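Local coordinates for protein prolyl oligopeptidase (PDB 1YR2) that probably hydrolyses peptide bonds on the carboxyl side of proline, and to a lesser extent alanine, in oligopeptides as a serine peptidase, at residues 55-60 against 603-608; 614-619 against 659-664. One frame throughout, in Å; residues are numbered along the deposited sequence.

In the fold
Near the N terminus, segment 55-60 belongs to the antiparallel hairpin of strands 49-52 and 55-58. Contact 1 brings it against 603-608, the loop after strand 594-598, so it closes across 542 residues that include the whole beta-propeller and lays the N-terminal hairpin on the alpha/beta-hydrolase domain. Contact 2 opens at 614-619 only after contact 1 has closed, and ends at 659-664, the loop after the neighbouring parallel strand 649-654. The two are therefore in series, neither nested nor crossed. Their centres lie about 14 Å apart, and they touch directly: D608 OD2 and R614 NH1 form a salt bridge of 2.8 Å, and F607 packs on W616 and V617.

Contact 1 of 2, residues 55-60 against 603-608; sequences EKVSDP and DMLRFD
D59 and D603 turn their carboxylates to one another across a single water, which donates to D59 OD2 at 2.6 Å and to D603 OD2 at 2.7 Å, where the end of hairpin 49-52/55-58 meets the hydrolase-domain loop after strand 594-598. The two OD2 atoms are 4.0 Å apart, with the carboxylate planes inclined by 63°. In both aspartates CG stands anti to the backbone N (chi1 -168° and -173°), which carries each acid group forward. D603 OD1 works locally: it receives L605 N at 3.0 Å, nearly in line with its C-O bond, forming an Asx turn, and takes a weak bond from R606 N. R606, kinked at chi3, lays its CD 3.5 Å from D59 OD2; its NE makes only a long ion pair with that oxygen, which lies well out of the guanidinium plane, and forms a salt bridge with E65 OE2. Beside this polar group V57 CG1 and L605 CD1 meet tip to tip at 4.0 Å. K668 forms salt bridges with D59 OD1 and D603 OD2, and R62 with D59 OD2; D59 OD1 is also hydrogen-bonded to Y638 OH. With an alanine at D603 the L605 amide and the bridging water would probably each lose an acceptor, and K668 a carboxylate partner. The cations probably offset the repulsion of the paired carboxylates and keep both ionised.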
ATOM      1  N   GLU A  55       8.410 -21.815  35.583  1.00 21.28           N
ATOM      2  CA  GLU A  55       9.149 -22.397  34.482  1.00 21.99           C
ATOM      3  C   GLU A  55      10.594 -21.840  34.448  1.00 20.60           C
ATOM      4  O   GLU A  55      10.864 -20.760  34.954  1.00 19.77           O
ATOM      5  CB  GLU A  55       8.404 -22.099  33.161  1.00 22.89           C
ATOM      6  CG  GLU A  55       7.149 -22.959  32.956  1.00 28.47           C
ATOM      7  CD  GLU A  55       6.675 -23.038  31.490  1.00 36.61           C
ATOM      8  OE1 GLU A  55       7.503 -23.065  30.515  1.00 41.08           O
ATOM      9  OE2 GLU A  55       5.431 -23.078  31.291  1.00 43.88           O
ATOM     10  N   LYS A  56      11.528 -22.587  33.873  1.00 19.36           N
ATOM     11  CA  LYS A  56      12.864 -22.093  33.653  1.00 18.66           C
ATOM     12  C   LYS A  56      12.973 -21.682  32.189  1.00 18.96           C
ATOM     13  O   LYS A  56      12.512 -22.431  31.304  1.00 19.11           O
ATOM     14  CB  LYS A  56      13.910 -23.155  33.970  1.00 19.01           C
ATOM     15  CG  LYS A  56      13.761 -23.854  35.305  1.00 21.04           C
ATOM     16  CD  LYS A  56      14.015 -22.918  36.449  1.00 25.19           C
ATOM     17  CE  LYS A  56      14.403 -23.651  37.759  1.00 25.20           C
ATOM     18  NZ  LYS A  56      15.210 -22.721  38.618  1.00 26.59           N
ATOM     19  N   VAL A  57      13.588 -20.521  31.948  1.00 17.25           N
ATOM     20  CA  VAL A  57      13.834 -19.963  30.619  1.00 16.33           C
ATOM     21  C   VAL A  57      15.301 -19.658  30.467  1.00 16.24           C
ATOM     22  O   VAL A  57      15.832 -18.831  31.192  1.00 14.83           O
ATOM     23  CB  VAL A  57      13.126 -18.641  30.425  1.00 17.86           C
ATOM     24  CG1 VAL A  57      13.410 -18.060  29.010  1.00 19.32           C
ATOM     25  CG2 VAL A  57      11.679 -18.819  30.641  1.00 20.30           C
ATOM     26  N   SER A  58      15.954 -20.323  29.521  1.00 14.60           N
ATOM     27  CA  SER A  58      17.330 -20.053  29.201  1.00 14.12           C
ATOM     28  C   SER A  58      17.458 -18.960  28.140  1.00 14.37           C
ATOM     29  O   SER A  58      16.718 -18.946  27.130  1.00 14.13           O
ATOM     30  CB  SER A  58      17.979 -21.345  28.714  1.00 13.67           C
ATOM     31  OG  SER A  58      19.348 -21.119  28.385  1.00 13.39           O
ATOM     32  N   ASP A  59      18.434 -18.065  28.336  1.00 14.27           N
ATOM     33  CA  ASP A  59      18.677 -16.949  27.419  1.00 14.70           C
ATOM     34  C   ASP A  59      20.164 -16.672  27.380  1.00 14.43           C
ATOM     35  O   ASP A  59      20.646 -15.684  27.924  1.00 17.02           O
ATOM     36  CB  ASP A  59      17.853 -15.736  27.880  1.00 13.80           C
ATOM     37  CG  ASP A  59      17.787 -14.617  26.864  1.00 16.17           C
ATOM     38  OD1 ASP A  59      18.454 -14.691  25.810  1.00 15.44           O
ATOM     39  OD2 ASP A  59      17.036 -13.619  27.051  1.00 14.73           O
ATOM     40  N   PRO A  60      20.913 -17.573  26.771  1.00 15.34           N
ATOM     41  CA  PRO A  60      22.377 -17.483  26.771  1.00 15.69           C
ATOM     42  C   PRO A  60      22.991 -16.400  25.901  1.00 15.74           C
ATOM     43  O   PRO A  60      24.214 -16.178  26.007  1.00 14.68           O
ATOM     44  CB  PRO A  60      22.830 -18.852  26.274  1.00 16.45           C
ATOM     45  CG  PRO A  60      21.622 -19.551  25.785  1.00 16.49           C
ATOM     46  CD  PRO A  60      20.414 -18.783  26.098  1.00 15.73           C
ATOM     47  N   ASP A 603      12.279 -12.906  19.820  1.00 13.81           N
ATOM     48  CA  ASP A 603      12.147 -13.130  21.244  1.00 13.52           C
ATOM     49  C   ASP A 603      10.838 -12.486  21.734  1.00 12.71           C
ATOM     50  O   ASP A 603      10.756 -11.297  22.018  1.00 13.00           O
ATOM     51  CB  ASP A 603      13.359 -12.599  21.997  1.00 14.57           C
ATOM     52  CG  ASP A 603      13.326 -12.977  23.497  1.00 15.17           C
ATOM     53  OD1 ASP A 603      12.199 -13.244  24.045  1.00 14.62           O
ATOM     54  OD2 ASP A 603      14.356 -12.993  24.203  1.00 14.80           O
ATOM     55  N   MET A 604       9.807 -13.298  21.761  1.00 11.97           N
ATOM     56  CA  MET A 604       8.450 -12.867  22.084  1.00 12.55           C
ATOM     57  C   MET A 604       8.221 -12.777  23.575  1.00 12.54           C
ATOM     58  O   MET A 604       7.134 -12.385  24.012  1.00 14.50           O
ATOM     59  CB  MET A 604       7.467 -13.863  21.470  1.00 12.09           C
ATOM     60  CG  MET A 604       7.427 -13.826  19.957  1.00 12.19           C
ATOM     61  SD  MET A 604       6.967 -12.215  19.278  1.00 15.79           S
ATOM     62  CE  MET A 604       5.373 -11.943  19.978  1.00 15.04           C
ATOM     63  N   LEU A 605       9.224 -13.138  24.369  1.00 13.14           N
ATOM     64  CA  LEU A 605       9.156 -12.952  25.804  1.00 13.09           C
ATOM     65  C   LEU A 605       9.707 -11.597  26.226  1.00 13.39           C
ATOM     66  O   LEU A 605       9.389 -11.144  27.329  1.00 12.69           O
ATOM     67  CB  LEU A 605       9.894 -14.074  26.556  1.00 12.89           C
ATOM     68  CG  LEU A 605       9.457 -15.489  26.230  1.00 13.96           C
ATOM     69  CD1 LEU A 605      10.217 -16.471  27.177  1.00 12.99           C
ATOM     70  CD2 LEU A 605       7.989 -15.615  26.360  1.00 14.79           C
ATOM     71  N   ARG A 606      10.532 -10.984  25.359  1.00 13.96           N
ATOM     72  CA  ARG A 606      11.211  -9.740  25.682  1.00 14.40           C
ATOM     73  C   ARG A 606      10.940  -8.593  24.686  1.00 14.07           C
ATOM     74  O   ARG A 606      11.603  -7.555  24.741  1.00 15.92           O
ATOM     75  CB  ARG A 606      12.720 -10.008  25.783  1.00 14.99           C
ATOM     76  CG  ARG A 606      13.107 -10.827  26.994  1.00 15.94           C
ATOM     77  CD  ARG A 606      14.580 -11.168  27.048  1.00 14.86           C
ATOM     78  NE  ARG A 606      15.427  -9.971  27.139  1.00 13.78           N
ATOM     79  CZ  ARG A 606      15.563  -9.228  28.221  1.00 16.64           C
ATOM     80  NH1 ARG A 606      14.916  -9.497  29.339  1.00 19.21           N
ATOM     81  NH2 ARG A 606      16.362  -8.190  28.197  1.00 18.05           N
ATOM     82  N   PHE A 607       9.975  -8.751  23.799  1.00 13.69           N
ATOM     83  CA  PHE A 607       9.750  -7.768  22.711  1.00 14.25           C
ATOM     84  C   PHE A 607       9.384  -6.383  23.249  1.00 15.46           C
ATOM     85  O   PHE A 607       9.783  -5.353  22.688  1.00 14.86           O
ATOM     86  CB  PHE A 607       8.662  -8.242  21.747  1.00 14.45           C
ATOM     87  CG  PHE A 607       7.290  -8.203  22.331  1.00 13.14           C
ATOM     88  CD1 PHE A 607       6.559  -7.039  22.292  1.00 12.17           C
ATOM     89  CD2 PHE A 607       6.716  -9.319  22.907  1.00 12.88           C
ATOM     90  CE1 PHE A 607       5.310  -6.973  22.832  1.00 12.46           C
ATOM     91  CE2 PHE A 607       5.477  -9.249  23.448  1.00 14.36           C
ATOM     92  CZ  PHE A 607       4.781  -8.049  23.437  1.00 11.06           C
ATOM     93  N   ASP A 608       8.712  -6.369  24.380  1.00 15.07           N
ATOM     94  CA  ASP A 608       8.298  -5.118  24.997  1.00 17.78           C
ATOM     95  C   ASP A 608       9.368  -4.403  25.840  1.00 20.36           C
ATOM     96  O   ASP A 608       9.084  -3.357  26.420  1.00 21.45           O
ATOM     97  CB  ASP A 608       7.029  -5.327  25.792  1.00 17.34           C
ATOM     98  CG  ASP A 608       7.249  -6.110  27.069  1.00 18.43           C
ATOM     99  OD1 ASP A 608       8.174  -6.969  27.154  1.00 20.58           O
ATOM    100  OD2 ASP A 608       6.472  -5.957  28.021  1.00 22.26           O
TER
HETATM  101  O   HOH W   1      14.604 -14.355  26.571  1.00 23.70           O

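Contact 2 of 2, residues 614-619 against 659-664; sequences RYWVDD and DRVVPG
At what is probably the proline-specificity pocket, as in other S9A peptidases, the indole of W616 reaches the carbonyl of R660 and the side chain of V661 in the loop following strand 649-654. The far atoms of the six-membered ring, CH2 and CZ2, make the approach: CH2 lies 3.4 Å from R660 O and CZ2 lies 3.5 Å from the same oxygen, while CH2 also packs 3.8 Å from V661 CG2. Both partners come at the ring obliquely, and no hydrogen bond crosses the contact. The alpha carbons of W616 and V661 are 10.8 Å apart, so the full length of the indole is needed to span the gap. W616 places CG anti to its carbonyl carbon (chi1 -58°), and the indole leaves its short 3-10 turn to meet the V661 side chain at about a right angle. In the alpha/beta-hydrolase fold, the loop carrying R660 leaves the sheet at the position of the catalytic acid, here presumably D658, whose OD1 accepts from both R660 N and V661 N. These two bonds probably hold the peptide that W616 touches. R660 is extended through chi3 and then turns at chi4 (-88°); R660 CG comes no nearer than 4.7 Å to W616 CZ2, but the side chain touches S575, the serine of the GxSxG motif and probable nucleophile. F498 also meets the W616 ring, with the planes about 70° apart. One turn on, D619 N bonds to W616 O at 3.1 Å, and the D619 carboxylate accepts from F498 N and H536 NE2.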
ATOM      1  N   ARG A 614       6.781  -2.120  23.056  1.00 15.68           N
ATOM      2  CA  ARG A 614       5.674  -2.084  24.029  1.00 15.87           C
ATOM      3  C   ARG A 614       4.307  -1.770  23.392  1.00 14.04           C
ATOM      4  O   ARG A 614       3.245  -2.183  23.899  1.00 16.19           O
ATOM      5  CB  ARG A 614       6.001  -1.125  25.165  1.00 15.66           C
ATOM      6  CG  ARG A 614       5.030  -1.185  26.355  1.00 21.77           C
ATOM      7  CD  ARG A 614       4.734  -2.575  26.972  1.00 23.43           C
ATOM      8  NE  ARG A 614       3.728  -2.492  28.043  1.00 24.32           N
ATOM      9  CZ  ARG A 614       3.530  -3.427  28.967  1.00 27.54           C
ATOM     10  NH1 ARG A 614       4.255  -4.541  28.954  1.00 25.87           N
ATOM     11  NH2 ARG A 614       2.588  -3.241  29.910  1.00 26.72           N
ATOM     12  N   TYR A 615       4.292  -1.101  22.252  1.00 12.56           N
ATOM     13  CA  TYR A 615       3.049  -0.818  21.531  1.00 12.05           C
ATOM     14  C   TYR A 615       2.446  -2.105  20.919  1.00 12.83           C
ATOM     15  O   TYR A 615       1.281  -2.156  20.619  1.00 15.05           O
ATOM     16  CB  TYR A 615       3.257   0.301  20.457  1.00 12.32           C
ATOM     17  CG  TYR A 615       3.375   1.656  21.081  1.00 12.61           C
ATOM     18  CD1 TYR A 615       2.245   2.286  21.568  1.00 14.59           C
ATOM     19  CD2 TYR A 615       4.610   2.272  21.281  1.00 16.07           C
ATOM     20  CE1 TYR A 615       2.312   3.469  22.185  1.00 14.03           C
ATOM     21  CE2 TYR A 615       4.691   3.499  21.913  1.00 15.44           C
ATOM     22  CZ  TYR A 615       3.521   4.084  22.385  1.00 14.38           C
ATOM     23  OH  TYR A 615       3.506   5.322  23.019  1.00 16.37           O
ATOM     24  N   TRP A 616       3.227  -3.151  20.780  1.00 13.21           N
ATOM     25  CA  TRP A 616       2.725  -4.371  20.146  1.00 13.30           C
ATOM     26  C   TRP A 616       1.930  -5.290  21.056  1.00 14.56           C
ATOM     27  O   TRP A 616       1.443  -6.306  20.575  1.00 13.57           O
ATOM     28  CB  TRP A 616       3.880  -5.168  19.570  1.00 14.01           C
ATOM     29  CG  TRP A 616       4.661  -4.407  18.598  1.00 15.15           C
ATOM     30  CD1 TRP A 616       4.256  -3.360  17.830  1.00 20.84           C
ATOM     31  CD2 TRP A 616       6.018  -4.636  18.287  1.00 17.99           C
ATOM     32  NE1 TRP A 616       5.304  -2.915  17.055  1.00 22.71           N
ATOM     33  CE2 TRP A 616       6.398  -3.686  17.318  1.00 21.56           C
ATOM     34  CE3 TRP A 616       6.974  -5.548  18.743  1.00 18.94           C
ATOM     35  CZ2 TRP A 616       7.681  -3.617  16.813  1.00 23.69           C
ATOM     36  CZ3 TRP A 616       8.281  -5.461  18.231  1.00 21.59           C
ATOM     37  CH2 TRP A 616       8.606  -4.527  17.289  1.00 21.20           C
ATOM     38  N   VAL A 617       1.841  -4.961  22.348  1.00 13.73           N
ATOM     39  CA  VAL A 617       1.035  -5.730  23.281  1.00 14.10           C
ATOM     40  C   VAL A 617      -0.406  -5.854  22.855  1.00 14.27           C
ATOM     41  O   VAL A 617      -1.048  -6.828  23.210  1.00 13.74           O
ATOM     42  CB  VAL A 617       1.106  -5.206  24.743  1.00 13.92           C
ATOM     43  CG1 VAL A 617       2.532  -5.314  25.319  1.00 14.32           C
ATOM     44  CG2 VAL A 617       0.518  -3.800  24.885  1.00 14.10           C
ATOM     45  N   ASP A 618      -0.925  -4.921  22.060  1.00 17.26           N
ATOM     46  CA  ASP A 618      -2.328  -5.009  21.613  1.00 19.03           C
ATOM     47  C   ASP A 618      -2.600  -6.235  20.756  1.00 18.75           C
ATOM     48  O   ASP A 618      -3.703  -6.792  20.784  1.00 19.05           O
ATOM     49  CB  ASP A 618      -2.760  -3.748  20.830  1.00 21.85           C
ATOM     50  CG  ASP A 618      -3.523  -2.727  21.696  1.00 25.47           C
ATOM     51  OD1 ASP A 618      -3.747  -2.896  22.937  1.00 34.31           O
ATOM     52  OD2 ASP A 618      -3.851  -1.632  21.206  1.00 35.87           O
ATOM     53  N   ASP A 619      -1.599  -6.695  20.004  1.00 16.67           N
ATOM     54  CA  ASP A 619      -1.763  -7.952  19.292  1.00 15.37           C
ATOM     55  C   ASP A 619      -1.148  -9.132  20.020  1.00 14.67           C
ATOM     56  O   ASP A 619      -1.630 -10.251  19.885  1.00 14.68           O
ATOM     57  CB  ASP A 619      -1.068  -7.892  17.934  1.00 15.50           C
ATOM     58  CG  ASP A 619      -2.032  -7.549  16.810  1.00 18.35           C
ATOM     59  OD1 ASP A 619      -2.855  -6.614  16.993  1.00 16.13           O
ATOM     60  OD2 ASP A 619      -2.046  -8.192  15.740  1.00 16.79           O
ATOM     61  N   ASP A 659      15.410   0.868  14.659  1.00 22.35           N
ATOM     62  CA  ASP A 659      14.592   1.451  15.733  1.00 23.59           C
ATOM     63  C   ASP A 659      13.272   0.754  15.960  1.00 22.85           C
ATOM     64  O   ASP A 659      12.657   0.921  17.011  1.00 23.81           O
ATOM     65  CB  ASP A 659      14.289   2.899  15.430  1.00 24.63           C
ATOM     66  CG  ASP A 659      15.525   3.756  15.503  1.00 27.96           C
ATOM     67  OD1 ASP A 659      16.370   3.526  16.395  1.00 32.27           O
ATOM     68  OD2 ASP A 659      15.740   4.656  14.683  1.00 36.57           O
ATOM     69  N   ARG A 660      12.817   0.056  14.940  1.00 21.34           N
ATOM     70  CA  ARG A 660      11.494  -0.498  14.948  1.00 20.97           C
ATOM     71  C   ARG A 660      11.513  -1.881  15.534  1.00 18.80           C
ATOM     72  O   ARG A 660      10.858  -2.111  16.513  1.00 17.53           O
ATOM     73  CB  ARG A 660      10.955  -0.527  13.545  1.00 22.17           C
ATOM     74  CG  ARG A 660       9.524  -0.893  13.513  1.00 27.35           C
ATOM     75  CD  ARG A 660       8.861  -0.620  12.181  1.00 34.31           C
ATOM     76  NE  ARG A 660       7.436  -0.835  12.349  1.00 37.59           N
ATOM     77  CZ  ARG A 660       6.805  -1.990  12.202  1.00 43.16           C
ATOM     78  NH1 ARG A 660       7.450  -3.093  11.826  1.00 43.79           N
ATOM     79  NH2 ARG A 660       5.491  -2.036  12.412  1.00 44.11           N
ATOM     80  N   VAL A 661      12.250  -2.789  14.917  1.00 15.93           N
ATOM     81  CA  VAL A 661      12.495  -4.099  15.522  1.00 15.57           C
ATOM     82  C   VAL A 661      13.987  -4.202  15.826  1.00 14.26           C
ATOM     83  O   VAL A 661      14.770  -4.302  14.908  1.00 13.98           O
ATOM     84  CB  VAL A 661      12.101  -5.258  14.593  1.00 14.98           C
ATOM     85  CG1 VAL A 661      12.335  -6.604  15.293  1.00 15.80           C
ATOM     86  CG2 VAL A 661      10.625  -5.167  14.132  1.00 15.20           C
ATOM     87  N   VAL A 662      14.370  -4.197  17.100  1.00 15.08           N
ATOM     88  CA  VAL A 662      15.811  -4.166  17.423  1.00 15.09           C
ATOM     89  C   VAL A 662      16.490  -5.417  16.838  1.00 14.79           C
ATOM     90  O   VAL A 662      15.944  -6.531  16.897  1.00 14.21           O
ATOM     91  CB  VAL A 662      16.131  -4.023  18.919  1.00 16.35           C
ATOM     92  CG1 VAL A 662      15.740  -2.595  19.437  1.00 17.77           C
ATOM     93  CG2 VAL A 662      15.483  -5.125  19.744  1.00 16.78           C
ATOM     94  N   PRO A 663      17.689  -5.255  16.294  1.00 15.76           N
ATOM     95  CA  PRO A 663      18.338  -6.376  15.606  1.00 15.45           C
ATOM     96  C   PRO A 663      18.691  -7.525  16.525  1.00 15.33           C
ATOM     97  O   PRO A 663      18.862  -8.671  16.054  1.00 14.94           O
ATOM     98  CB  PRO A 663      19.601  -5.748  14.993  1.00 16.13           C
ATOM     99  CG  PRO A 663      19.363  -4.273  15.021  1.00 18.13           C
ATOM    100  CD  PRO A 663      18.480  -4.011  16.227  1.00 16.49           C
ATOM    101  N   GLY A 664      18.788  -7.256  17.826  1.00 14.10           N
ATOM    102  CA  GLY A 664      19.027  -8.291  18.786  1.00 13.30           C
ATOM    103  C   GLY A 664      18.125  -9.497  18.667  1.00 13.33           C
ATOM    104  O   GLY A 664      18.558 -10.595  18.992  1.00 14.12           O
TER